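Beta-phenylalanine aminotransferase (Variovorax paradoxus, PDB 4AO9) catalyses the pyridoxal-phosphate-dependent transfer of the amino group of beta-phenylalanine, as a class-III aminotransferase. Local coordinates at residues F148-G152 / M293-A297; R139-I143 / T283-I289; G124-E129 / N323-A329; S60-L64 / A94-A98. All blocks are in the same frame, centred on the assembly; numbering follows the deposited sequence.

Interaction 1 (F148-G152 / M293-A297). With PLP (pyridoxal-5'-phosphate), chain C.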
loop_
_atom_site.group_PDB
_atom_site.type_symbol
_atom_site.label_atom_id
_atom_site.label_comp_id
_atom_site.label_asym_id
_atom_site.label_seq_id
_atom_site.Cartn_x
_atom_site.Cartn_y
_atom_site.Cartn_z
ATOM N N PHE A 148 4.914 -9.724 -3.681
ATOM C CA PHE A 148 5.140 -8.363 -3.202
ATOM C C PHE A 148 3.837 -7.595 -3.062
ATOM O O PHE A 148 2.868 -7.820 -3.806
ATOM C CB PHE A 148 6.042 -7.605 -4.174
ATOM C CG PHE A 148 7.412 -8.193 -4.302
ATOM C CD1 PHE A 148 8.294 -8.170 -3.226
ATOM C CD2 PHE A 148 7.830 -8.730 -5.508
ATOM C CE1 PHE A 148 9.581 -8.701 -3.349
ATOM C CE2 PHE A 148 9.118 -9.270 -5.641
ATOM C CZ PHE A 148 9.983 -9.263 -4.564
ATOM N N THR A 149 3.833 -6.691 -2.092
ATOM C CA THR A 149 2.729 -5.784 -1.860
ATOM C C THR A 149 3.280 -4.362 -1.765
ATOM O O THR A 149 4.494 -4.141 -1.883
ATOM C CB THR A 149 1.980 -6.138 -0.557
ATOM O OG1 THR A 149 2.890 -6.002 0.544
ATOM C CG2 THR A 149 1.453 -7.563 -0.590
ATOM N N ASN A 150 2.398 -3.405 -1.497
ATOM C CA ASN A 150 2.815 -2.009 -1.412
ATOM C C ASN A 150 3.048 -1.487 -0.010
ATOM O O ASN A 150 3.389 -0.316 0.180
ATOM C CB ASN A 150 1.785 -1.145 -2.135
ATOM C CG ASN A 150 1.572 -1.611 -3.541
ATOM O OD1 ASN A 150 2.473 -1.475 -4.373
ATOM N ND2 ASN A 150 0.450 -2.277 -3.798
ATOM N N SER A 151 2.854 -2.352 0.983
ATOM C CA SER A 151 2.992 -1.980 2.390
ATOM C C SER A 151 2.991 -3.245 3.237
ATOM O O SER A 151 2.553 -4.318 2.795
ATOM C CB SER A 151 1.831 -1.081 2.837
ATOM O OG SER A 151 0.604 -1.806 2.793
ATOM N N GLY A 152 3.487 -3.098 4.460
ATOM C CA GLY A 152 3.399 -4.163 5.466
ATOM C C GLY A 152 1.950 -4.482 5.801
ATOM O O GLY A 152 1.602 -5.653 6.002
ATOM N N MET A 293 11.985 2.359 -0.368
ATOM C CA MET A 293 10.825 2.605 -1.212
ATOM C C MET A 293 9.608 1.846 -0.668
ATOM O O MET A 293 9.770 0.886 0.078
ATOM C CB MET A 293 11.112 2.138 -2.652
ATOM C CG MET A 293 12.408 2.677 -3.264
ATOM S SD MET A 293 12.380 4.462 -3.493
ATOM C CE MET A 293 10.993 4.652 -4.610
ATOM N N SER A 294 8.406 2.265 -1.058
ATOM C CA SER A 294 7.162 1.577 -0.677
ATOM C C SER A 294 7.311 0.086 -0.919
ATOM O O SER A 294 7.754 -0.337 -1.994
ATOM C CB SER A 294 5.996 2.090 -1.518
ATOM O OG SER A 294 6.200 1.784 -2.891
ATOM N N PHE A 295 6.973 -0.720 0.081
ATOM C CA PHE A 295 7.238 -2.152 -0.024
ATOM C C PHE A 295 6.539 -2.967 1.044
ATOM O O PHE A 295 6.407 -2.512 2.188
ATOM C CB PHE A 295 8.751 -2.406 0.121
ATOM C CG PHE A 295 9.114 -3.858 0.144
ATOM C CD1 PHE A 295 9.350 -4.531 -1.048
ATOM C CD2 PHE A 295 9.208 -4.556 1.349
ATOM C CE1 PHE A 295 9.661 -5.882 -1.048
ATOM C CE2 PHE A 295 9.494 -5.924 1.355
ATOM C CZ PHE A 295 9.729 -6.574 0.155
ATOM N N GLY A 296 6.112 -4.172 0.661
ATOM C CA GLY A 296 5.823 -5.252 1.608
ATOM C C GLY A 296 5.955 -6.572 0.865
ATOM O O GLY A 296 6.067 -6.598 -0.371
ATOM N N ALA A 297 5.974 -7.674 1.606
ATOM C CA ALA A 297 5.923 -9.008 0.976
ATOM C C ALA A 297 5.315 -9.995 1.942
ATOM O O ALA A 297 5.425 -9.846 3.152
ATOM C CB ALA A 297 7.322 -9.494 0.526
HETATM N N1 PLP C . 3.800 -4.861 11.091
HETATM C C2 PLP C . 4.815 -4.393 11.817
HETATM C C2A PLP C . 5.374 -5.309 12.908
HETATM C C3 PLP C . 5.339 -3.122 11.563
HETATM O O3 PLP C . 6.294 -2.723 12.254
HETATM C C4 PLP C . 4.816 -2.302 10.550
HETATM C C4A PLP C . 5.370 -0.904 10.213
HETATM C C5 PLP C . 3.719 -2.837 9.836
HETATM C C6 PLP C . 3.241 -4.113 10.135
HETATM C C5A PLP C . 3.029 -2.038 8.714
HETATM O O4P PLP C . 3.777 -1.761 7.606
HETATM P P PLP C . 3.315 -0.511 6.700
HETATM O O1P PLP C . 3.472 0.786 7.582
HETATM O O2P PLP C . 1.810 -0.700 6.297
HETATM O O3P PLP C . 4.189 -0.554 5.491
HETATM O O HOH W 1 5.195 -0.641 -3.827
HETATM O O HOH W 2 6.486 -1.912 4.912
#

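Interaction 2 (R139-I143 / T283-I289). With PLP (pyridoxal-5'-phosphate), chain C.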
loop_
_atom_site.group_PDB
_atom_site.type_symbol
_atom_site.label_atom_id
_atom_site.label_comp_id
_atom_site.label_asym_id
_atom_site.label_seq_id
_atom_site.Cartn_x
_atom_site.Cartn_y
_atom_site.Cartn_z
ATOM N N ARG A 139 17.596 -15.394 1.732
ATOM C CA ARG A 139 17.919 -14.788 3.016
ATOM C C ARG A 139 17.039 -15.321 4.139
ATOM O O ARG A 139 17.487 -15.451 5.278
ATOM C CB ARG A 139 17.783 -13.268 2.918
ATOM C CG ARG A 139 18.253 -12.515 4.152
ATOM C CD ARG A 139 18.367 -11.047 3.837
ATOM N NE ARG A 139 18.766 -10.234 4.990
ATOM C CZ ARG A 139 19.568 -9.177 4.903
ATOM N NH1 ARG A 139 20.088 -8.825 3.728
ATOM N NH2 ARG A 139 19.852 -8.476 5.991
ATOM N N PHE A 140 15.784 -15.626 3.806
ATOM C CA PHE A 140 14.815 -16.107 4.778
ATOM C C PHE A 140 14.218 -17.416 4.239
ATOM O O PHE A 140 13.140 -17.426 3.641
ATOM C CB PHE A 140 13.719 -15.051 4.999
ATOM C CG PHE A 140 14.247 -13.679 5.345
ATOM C CD1 PHE A 140 14.746 -13.402 6.615
ATOM C CD2 PHE A 140 14.220 -12.651 4.405
ATOM C CE1 PHE A 140 15.226 -12.135 6.943
ATOM C CE2 PHE A 140 14.688 -11.375 4.729
ATOM C CZ PHE A 140 15.198 -11.120 5.997
ATOM N N PRO A 141 14.929 -18.539 4.443
ATOM C CA PRO A 141 14.557 -19.785 3.770
ATOM C C PRO A 141 13.202 -20.386 4.164
ATOM O O PRO A 141 12.703 -21.288 3.474
ATOM C CB PRO A 141 15.713 -20.731 4.118
ATOM C CG PRO A 141 16.839 -19.839 4.460
ATOM C CD PRO A 141 16.222 -18.660 5.139
ATOM N N GLN A 142 12.606 -19.894 5.250
ATOM C CA GLN A 142 11.221 -20.242 5.595
ATOM C C GLN A 142 10.226 -19.661 4.589
ATOM O O GLN A 142 9.035 -19.989 4.619
ATOM C CB GLN A 142 10.863 -19.785 7.016
ATOM C CG GLN A 142 10.795 -18.266 7.199
ATOM C CD GLN A 142 12.122 -17.641 7.600
ATOM O OE1 GLN A 142 13.177 -17.928 7.024
ATOM N NE2 GLN A 142 12.066 -16.764 8.602
ATOM N N ILE A 143 10.730 -18.804 3.699
ATOM C CA ILE A 143 9.920 -18.267 2.605
ATOM C C ILE A 143 10.301 -19.028 1.332
ATOM O O ILE A 143 11.373 -18.802 0.750
ATOM C CB ILE A 143 10.131 -16.749 2.445
ATOM C CG1 ILE A 143 9.706 -16.027 3.732
ATOM C CG2 ILE A 143 9.380 -16.225 1.220
ATOM C CD1 ILE A 143 10.013 -14.534 3.734
ATOM N N THR A 283 5.403 -15.793 6.576
ATOM C CA THR A 283 6.139 -14.688 7.153
ATOM C C THR A 283 5.800 -13.448 6.341
ATOM O O THR A 283 5.746 -13.504 5.107
ATOM C CB THR A 283 7.646 -14.945 7.053
ATOM O OG1 THR A 283 7.963 -16.114 7.826
ATOM C CG2 THR A 283 8.450 -13.753 7.590
ATOM N N THR A 284 5.599 -12.332 7.035
ATOM C CA THR A 284 5.438 -11.054 6.345
ATOM C C THR A 284 6.661 -10.170 6.578
ATOM O O THR A 284 7.325 -10.248 7.623
ATOM C CB THR A 284 4.148 -10.346 6.750
ATOM O OG1 THR A 284 4.136 -10.159 8.173
ATOM C CG2 THR A 284 2.929 -11.190 6.327
ATOM N N LEU A 285 6.962 -9.363 5.559
ATOM C CA LEU A 285 8.123 -8.482 5.529
ATOM C C LEU A 285 7.707 -7.103 5.044
ATOM O O LEU A 285 6.672 -6.942 4.397
ATOM C CB LEU A 285 9.166 -9.039 4.556
ATOM C CG LEU A 285 9.747 -10.413 4.854
ATOM C CD1 LEU A 285 10.577 -10.866 3.649
ATOM C CD2 LEU A 285 10.604 -10.389 6.113
ATOM N N GLY A 286 8.529 -6.107 5.356
ATOM C CA GLY A 286 8.262 -4.753 4.912
ATOM C C GLY A 286 9.383 -3.820 5.282
ATOM O O GLY A 286 10.544 -4.228 5.443
ATOM N N LYS A 287 9.010 -2.552 5.413
ATOM C CA LYS A 287 9.929 -1.459 5.801
ATOM C C LYS A 287 11.238 -1.496 4.948
ATOM O O LYS A 287 11.178 -1.274 3.736
ATOM C CB LYS A 287 10.058 -1.390 7.333
ATOM C CG LYS A 287 8.704 -0.812 7.845
ATOM C CD LYS A 287 8.795 -0.309 9.276
ATOM C CE LYS A 287 7.481 0.264 9.829
ATOM N NZ LYS A 287 6.768 -0.765 10.623
ATOM N N TYR A 288 12.386 -1.792 5.543
ATOM C CA TYR A 288 13.672 -1.604 4.847
ATOM C C TYR A 288 13.938 -2.518 3.645
ATOM O O TYR A 288 14.842 -2.255 2.851
ATOM C CB TYR A 288 14.827 -1.781 5.842
ATOM C CG TYR A 288 15.025 -3.245 6.190
ATOM C CD1 TYR A 288 14.213 -3.866 7.140
ATOM C CD2 TYR A 288 15.985 -4.024 5.530
ATOM C CE1 TYR A 288 14.356 -5.208 7.434
ATOM C CE2 TYR A 288 16.144 -5.378 5.829
ATOM C CZ TYR A 288 15.323 -5.953 6.788
ATOM O OH TYR A 288 15.457 -7.290 7.060
ATOM N N ILE A 289 13.191 -3.611 3.528
ATOM C CA ILE A 289 13.455 -4.584 2.471
ATOM C C ILE A 289 13.296 -3.981 1.065
ATOM O O ILE A 289 13.946 -4.431 0.126
ATOM C CB ILE A 289 12.619 -5.888 2.671
ATOM C CG1 ILE A 289 12.979 -6.584 3.996
ATOM C CG2 ILE A 289 12.806 -6.846 1.505
ATOM C CD1 ILE A 289 14.190 -7.513 3.931
HETATM N N1 PLP C . 3.800 -4.861 11.091
HETATM C C2 PLP C . 4.815 -4.393 11.817
HETATM C C2A PLP C . 5.374 -5.309 12.908
HETATM C C3 PLP C . 5.339 -3.122 11.563
HETATM O O3 PLP C . 6.294 -2.723 12.254
HETATM C C4 PLP C . 4.816 -2.302 10.550
HETATM C C4A PLP C . 5.370 -0.904 10.213
HETATM C C5 PLP C . 3.719 -2.837 9.836
HETATM C C6 PLP C . 3.241 -4.113 10.135
HETATM C C5A PLP C . 3.029 -2.038 8.714
HETATM O O4P PLP C . 3.777 -1.761 7.606
HETATM P P PLP C . 3.315 -0.511 6.700
HETATM O O1P PLP C . 3.472 0.786 7.582
HETATM O O2P PLP C . 1.810 -0.700 6.297
HETATM O O3P PLP C . 4.189 -0.554 5.491
HETATM O O HOH W 3 7.351 -18.629 6.721
HETATM O O HOH W 4 9.615 -16.021 10.085
#

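Interaction 3 (G124-E129 / N323-A329)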
loop_
_atom_site.group_PDB
_atom_site.type_symbol
_atom_site.label_atom_id
_atom_site.label_comp_id
_atom_site.label_asym_id
_atom_site.label_seq_id
_atom_site.Cartn_x
_atom_site.Cartn_y
_atom_site.Cartn_z
ATOM N N GLY A 124 3.856 -5.176 -16.722
ATOM C CA GLY A 124 4.099 -6.580 -16.999
ATOM C C GLY A 124 5.052 -7.173 -16.000
ATOM O O GLY A 124 5.595 -6.465 -15.144
ATOM N N HIS A 125 5.257 -8.480 -16.117
ATOM C CA HIS A 125 6.386 -9.091 -15.429
ATOM C C HIS A 125 7.632 -8.346 -15.900
ATOM O O HIS A 125 7.680 -7.883 -17.039
ATOM C CB HIS A 125 6.463 -10.580 -15.759
ATOM C CG HIS A 125 5.427 -11.417 -15.067
ATOM N ND1 HIS A 125 5.583 -12.776 -14.871
ATOM C CD2 HIS A 125 4.233 -11.095 -14.512
ATOM C CE1 HIS A 125 4.527 -13.253 -14.238
ATOM N NE2 HIS A 125 3.695 -12.255 -14.004
ATOM N N ASN A 126 8.610 -8.173 -15.015
ATOM C CA ASN A 126 9.799 -7.397 -15.367
ATOM C C ASN A 126 11.085 -8.137 -15.014
ATOM O O ASN A 126 11.027 -9.260 -14.492
ATOM C CB ASN A 126 9.729 -5.966 -14.796
ATOM C CG ASN A 126 9.755 -5.925 -13.282
ATOM O OD1 ASN A 126 10.653 -6.476 -12.645
ATOM N ND2 ASN A 126 8.795 -5.220 -12.695
ATOM N N LEU A 127 12.220 -7.522 -15.339
ATOM C CA LEU A 127 13.531 -8.149 -15.153
ATOM C C LEU A 127 14.117 -7.996 -13.758
ATOM O O LEU A 127 15.185 -8.541 -13.487
ATOM C CB LEU A 127 14.529 -7.609 -16.184
ATOM C CG LEU A 127 14.268 -7.935 -17.657
ATOM C CD1 LEU A 127 15.187 -7.114 -18.528
ATOM C CD2 LEU A 127 14.442 -9.427 -17.924
ATOM N N LEU A 128 13.434 -7.264 -12.875
ATOM C CA LEU A 128 13.973 -6.955 -11.549
ATOM C C LEU A 128 13.265 -7.655 -10.395
ATOM O O LEU A 128 13.888 -7.945 -9.364
ATOM C CB LEU A 128 13.970 -5.440 -11.314
ATOM C CG LEU A 128 14.822 -4.586 -12.263
ATOM C CD1 LEU A 128 14.958 -3.164 -11.727
ATOM C CD2 LEU A 128 16.201 -5.200 -12.555
ATOM N N GLU A 129 11.967 -7.907 -10.543
ATOM C CA GLU A 129 11.187 -8.518 -9.458
ATOM C C GLU A 129 11.716 -9.906 -9.059
ATOM O O GLU A 129 11.732 -10.241 -7.876
ATOM C CB GLU A 129 9.691 -8.563 -9.828
ATOM C CG GLU A 129 9.402 -9.378 -11.079
ATOM C CD GLU A 129 7.958 -9.393 -11.510
ATOM O OE1 GLU A 129 7.054 -9.128 -10.683
ATOM O OE2 GLU A 129 7.750 -9.741 -12.692
ATOM N N ASN A 323 5.027 -4.667 -8.097
ATOM C CA ASN A 323 6.301 -5.100 -8.673
ATOM C C ASN A 323 7.053 -3.953 -9.333
ATOM O O ASN A 323 7.894 -4.168 -10.209
ATOM C CB ASN A 323 6.069 -6.263 -9.656
ATOM C CG ASN A 323 5.410 -5.825 -10.959
ATOM O OD1 ASN A 323 4.723 -4.805 -11.016
ATOM N ND2 ASN A 323 5.617 -6.607 -12.016
ATOM N N ASN A 324 6.796 -2.723 -8.886
ATOM C CA ASN A 324 7.349 -1.568 -9.585
ATOM C C ASN A 324 8.868 -1.604 -9.612
ATOM O O ASN A 324 9.498 -1.984 -8.626
ATOM C CB ASN A 324 6.814 -0.264 -8.998
ATOM C CG ASN A 324 7.520 0.140 -7.743
ATOM O OD1 ASN A 324 8.607 0.734 -7.780
ATOM N ND2 ASN A 324 6.896 -0.158 -6.600
ATOM N N VAL A 325 9.450 -1.218 -10.745
ATOM C CA VAL A 325 10.886 -1.386 -10.938
ATOM C C VAL A 325 11.749 -0.585 -9.983
ATOM O O VAL A 325 12.870 -0.989 -9.681
ATOM C CB VAL A 325 11.341 -1.103 -12.395
ATOM C CG1 VAL A 325 10.805 -2.153 -13.338
ATOM C CG2 VAL A 325 10.965 0.308 -12.834
ATOM N N MET A 326 11.241 0.547 -9.499
ATOM C CA MET A 326 12.047 1.356 -8.584
ATOM C C MET A 326 12.233 0.666 -7.235
ATOM O O MET A 326 13.349 0.582 -6.730
ATOM C CB MET A 326 11.432 2.745 -8.440
ATOM C CG MET A 326 11.547 3.543 -9.741
ATOM S SD MET A 326 10.475 4.977 -9.765
ATOM C CE MET A 326 11.308 6.014 -8.560
ATOM N N THR A 327 11.142 0.162 -6.670
ATOM C CA THR A 327 11.212 -0.647 -5.448
ATOM C C THR A 327 12.067 -1.898 -5.644
ATOM O O THR A 327 12.905 -2.214 -4.803
ATOM C CB THR A 327 9.806 -1.051 -4.951
ATOM O OG1 THR A 327 9.069 0.144 -4.625
ATOM C CG2 THR A 327 9.880 -1.971 -3.716
ATOM N N MET A 328 11.865 -2.604 -6.749
ATOM C CA MET A 328 12.615 -3.840 -6.999
ATOM C C MET A 328 14.115 -3.549 -7.085
ATOM O O MET A 328 14.928 -4.294 -6.534
ATOM C CB MET A 328 12.140 -4.541 -8.276
ATOM C CG MET A 328 10.650 -4.933 -8.302
ATOM S SD MET A 328 10.083 -6.140 -7.085
ATOM C CE MET A 328 9.418 -5.093 -5.788
ATOM N N ALA A 329 14.474 -2.461 -7.764
ATOM C CA ALA A 329 15.878 -2.070 -7.894
ATOM C C ALA A 329 16.457 -1.624 -6.551
ATOM O O ALA A 329 17.557 -2.046 -6.168
ATOM C CB ALA A 329 16.017 -0.965 -8.936
HETATM O O HOH W 5 4.142 -3.793 -13.851
HETATM O O HOH W 6 15.893 -6.310 -8.347
#

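Interaction 4 (S60-L64 / A94-A98)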
loop_
_atom_site.group_PDB
_atom_site.type_symbol
_atom_site.label_atom_id
_atom_site.label_comp_id
_atom_site.label_asym_id
_atom_site.label_seq_id
_atom_site.Cartn_x
_atom_site.Cartn_y
_atom_site.Cartn_z
ATOM N N SER A 60 -0.687 12.948 7.680
ATOM C CA SER A 60 -1.025 11.796 6.847
ATOM C C SER A 60 -0.531 10.459 7.424
ATOM O O SER A 60 -0.797 9.395 6.855
ATOM C CB SER A 60 -0.473 12.013 5.446
ATOM O OG SER A 60 -0.961 11.020 4.576
ATOM N N ARG A 61 0.188 10.525 8.547
ATOM C CA ARG A 61 0.679 9.331 9.262
ATOM C C ARG A 61 0.631 9.674 10.730
ATOM O O ARG A 61 1.432 10.484 11.198
ATOM C CB ARG A 61 2.125 9.005 8.875
ATOM C CG ARG A 61 2.323 8.537 7.445
ATOM C CD ARG A 61 3.793 8.541 7.040
ATOM N NE ARG A 61 4.609 7.720 7.935
ATOM C CZ ARG A 61 5.936 7.815 8.039
ATOM N NH1 ARG A 61 6.617 8.694 7.300
ATOM N NH2 ARG A 61 6.577 7.008 8.875
ATOM N N SER A 62 -0.309 9.072 11.456
ATOM C CA SER A 62 -0.611 9.500 12.821
ATOM C C SER A 62 0.591 9.558 13.759
ATOM O O SER A 62 0.683 10.469 14.587
ATOM C CB SER A 62 -1.733 8.644 13.416
ATOM O OG SER A 62 -2.906 8.797 12.649
ATOM N N VAL A 63 1.521 8.614 13.626
ATOM C CA VAL A 63 2.682 8.575 14.525
ATOM C C VAL A 63 3.594 9.804 14.391
ATOM O O VAL A 63 4.358 10.129 15.307
ATOM C CB VAL A 63 3.492 7.250 14.368
ATOM C CG1 VAL A 63 4.500 7.335 13.203
ATOM C CG2 VAL A 63 4.217 6.901 15.665
ATOM N N LEU A 64 3.508 10.491 13.253
ATOM C CA LEU A 64 4.343 11.660 13.004
ATOM C C LEU A 64 3.813 12.901 13.701
ATOM O O LEU A 64 4.529 13.888 13.813
ATOM C CB LEU A 64 4.470 11.934 11.503
ATOM C CG LEU A 64 5.072 10.833 10.627
ATOM C CD1 LEU A 64 5.191 11.352 9.196
ATOM C CD2 LEU A 64 6.429 10.328 11.149
ATOM N N ALA A 94 15.034 6.902 12.184
ATOM C CA ALA A 94 15.266 6.261 10.879
ATOM C C ALA A 94 14.025 5.608 10.259
ATOM O O ALA A 94 14.007 4.399 9.983
ATOM C CB ALA A 94 16.441 5.257 10.985
ATOM N N GLU A 95 12.996 6.433 10.060
ATOM C CA GLU A 95 11.739 6.038 9.422
ATOM C C GLU A 95 11.133 4.783 10.048
ATOM O O GLU A 95 10.633 3.896 9.356
ATOM C CB GLU A 95 11.920 5.926 7.905
ATOM C CG GLU A 95 10.618 6.110 7.106
ATOM C CD GLU A 95 10.012 7.484 7.283
ATOM O OE1 GLU A 95 9.242 7.688 8.237
ATOM O OE2 GLU A 95 10.292 8.368 6.454
ATOM N N TYR A 96 11.190 4.724 11.376
ATOM C CA TYR A 96 10.548 3.649 12.129
ATOM C C TYR A 96 11.027 2.282 11.643
ATOM O O TYR A 96 10.245 1.347 11.511
ATOM C CB TYR A 96 9.003 3.803 12.108
ATOM C CG TYR A 96 8.567 4.915 13.045
ATOM C CD1 TYR A 96 8.638 6.259 12.657
ATOM C CD2 TYR A 96 8.158 4.630 14.344
ATOM C CE1 TYR A 96 8.287 7.288 13.543
ATOM C CE2 TYR A 96 7.796 5.644 15.222
ATOM C CZ TYR A 96 7.866 6.965 14.817
ATOM O OH TYR A 96 7.525 7.960 15.699
ATOM N N THR A 97 12.340 2.215 11.395
ATOM C CA THR A 97 13.105 1.032 10.933
ATOM C C THR A 97 13.221 0.875 9.417
ATOM O O THR A 97 14.059 0.108 8.951
ATOM C CB THR A 97 12.684 -0.337 11.558
ATOM O OG1 THR A 97 11.515 -0.841 10.893
ATOM C CG2 THR A 97 12.436 -0.241 13.059
ATOM N N ALA A 98 12.394 1.582 8.645
ATOM C CA ALA A 98 12.497 1.493 7.185
ATOM C C ALA A 98 13.796 2.114 6.666
ATOM O O ALA A 98 14.335 1.680 5.646
ATOM C CB ALA A 98 11.273 2.139 6.506
HETATM O O HOH W 7 7.273 10.385 14.802
#

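Interaction 1 (F148-G152 / M293-A297)
Phe148 turns CG to the side opposite its carbonyl carbon (chi1 -63°), whereas Phe295 sets CG opposite its backbone N (chi1 175°), which brings the two rings rim to rim. Phe148 CD1 lies 3.4 Å from Phe295 CE1, the planes inclined at 59°. Ala297 CB packs against the same Phe148 CD1, and Ile136 of helix 129-139 touches both rings. Thr149 and Gly296 form an antiparallel hydrogen-bonded pair: Thr149 N to Gly296 O is short and almost straight at 2.8 Å, while Gly296 N to Thr149 O, at 3.0 Å, is more bent. Thr149 OG1 comes within 3.1 Å of Gly296 C and donates to Ser151 O; a CB on Gly296 would collide with both oxygens. Past the strand, Gly152 N donates to PLP O3P at 2.8 Å, and a water gives its protons to Phe295 O and PLP O3P, tying residues 293-297 to the same phosphate. Ser151 OG caps Glu154 N and also bonds Glu154 of the second subunit. Such a strand, N-cap serine and helix start form part of the phosphate-binding cup of fold-type I PLP enzymes, which Thr153 and, from the second subunit, Thr320 extend.

Interaction 2 (R139-I143 / T283-I289)
Phe140 meets three side chains of the 283-289 segment: Leu285 places CD2 over one face of the ring, while Tyr288 OH and Ile289 CD1 each come to the edge, both 4.0 Å from their nearest ring carbons, Phe140 CZ and CE2 respectively. Beside it Ile143 and Leu285 meet tip to tip, CD1 to CD1 at 3.7 Å, and Ile143 CG1 rests on Thr283 CB at 4.1 Å. Polar contact is carried by water. Thr283 OG1 donates to one water that in turn bonds Gln142 O, and accepts from another that is held by Gln142 NE2. The Gln142 chain bends at chi2 (-90°), and its NE2 reaches the second water while CG lies 3.6 Å from Thr283 OG1. In the next shell, Asn274 holds Gln142 OE1, Ser280 meets the Thr283 hydroxyl and Ser265 that of Tyr288. A type I turn, closed by Ile143 N to Phe140 O at 2.8 Å, presents the aromatic and aliphatic side chains to strand 282-286 and the 3-10 turn after it. Further along residues 283-289 comes Lys287, whose NZ is covalently bonded to PLP C4A, consistent with the lysine-cofactor linkage at the active site of class-III aminotransferases.

Interaction 3 (G124-E129 / N323-A329)
The backbones come closest at Glu129 and Met328, whose CA atoms are 5.5 Å apart, where the turn leading into helix 129-139 lies beside the first turn of helix 325-337. Asn323 and Asn126 carry the polar half. Asn323 ND2 donates to Gly124 O at 3.1 Å and to Glu129 OE1 at 3.2 Å, both acceptors lying close to its amide plane; the carboxylate oxygen is met from well above its own plane. In return Asn126 ND2 reaches Asn323 O at 2.8 Å. The two side chains run antiparallel past one another, their amide planes 25° apart. With CG between its backbone N and carbonyl carbon (chi1 65°), Asn126 turns OD1 back to accept from both Leu128 N and Glu129 N, while Asn126 N donates to Glu129 OE2 at 2.9 Å, completing a capping box. With an alanine at Asn126, Asn323 O would probably lose its amide donor and Leu128 N and Glu129 N their shared acceptor, leaving the helix start less firmly held. Next to these bonds lies an apolar patch: Leu128 CD1 touches Ala329 CB at 3.7 Å and Leu128 CB meets Met328 CB, while Met328, bent at chi2 and chi3, lays SD 3.5 Å from Glu129 CA. A water donates to both Leu128 O and Met328 O. The second subunit reaches Asn323 too, and His125 and Asn126 pair in parallel with a strand of that chain; within the same chain, Ala329 and Met326 pack on helix 106-117.

Interaction 4 (S60-L64 / A94-A98)
Arg61 grips a single oxygen of Glu95 end-on with two nitrogens: NH2 donates to Glu95 OE1 at 2.8 Å and NH1 to the same OE1 at 3.0 Å, forming a salt bridge. The oxygen lies in the guanidinium plane, yet both nitrogens approach it from one face of the carboxylate, the two planes being 59° apart. Glu95 reaches this point with CG swung opposite its backbone N (chi1 -155°) and the chain bent at chi2. The charges have further partners on the second subunit, where Arg61 NE donates to Gly319 O, Arg61 NH1 to Asn323 OD1, and Glu95 OE2 accepts from Thr123 N. A methionine in place of Arg61 would probably leave the Glu95 carboxylate without its charged mate and the second subunit without the donors that Arg61 supplies. Leu64 CD2 covers one guanidinium face. Val63 CG1 stands over the Tyr96 ring in a CH-pi contact, 4.0 Å from its centroid, while Val63 CG2 touches Tyr96 OH at 3.5 Å. A water in the ring plane joins Tyr96 OH, at 2.6 Å, to Val63 O. The salt bridge lies at the subunit interface, and the nearest atoms of Tyr96 and a bound PLP are about 6 Å apart, so the contact borders the active site. It joins the loop between helix 42-51 and strand 72-77 to that between strand 88-91 and helix 106-117, with Phe420 of strand 420-422 against Tyr96.

How the interactions relate
All four contacts are largely buried; interaction 3 lies farthest out, its centre about 24 Å from the chain centre against 9 to 14 Å for the others, and Leu128 and Val63 are partly exposed. Interactions 1 and 2 share the large sheet, where Ala297 and Leu285 join neighbouring strands, and both reach PLP. Interaction 1 is built on backbone pairing, interaction 2 on apolar packing with water bridges. Interaction 3 encloses both along the chain and touches interaction 1 where Met328 meets Phe148; its amides and helix caps suit a loop-helix junction. Interactions 1, 3 and 4 all meet the second subunit, and interaction 4, the one with a salt bridge, brings the Tyr96 carbonyl and the Thr97 hydroxyl against Lys287.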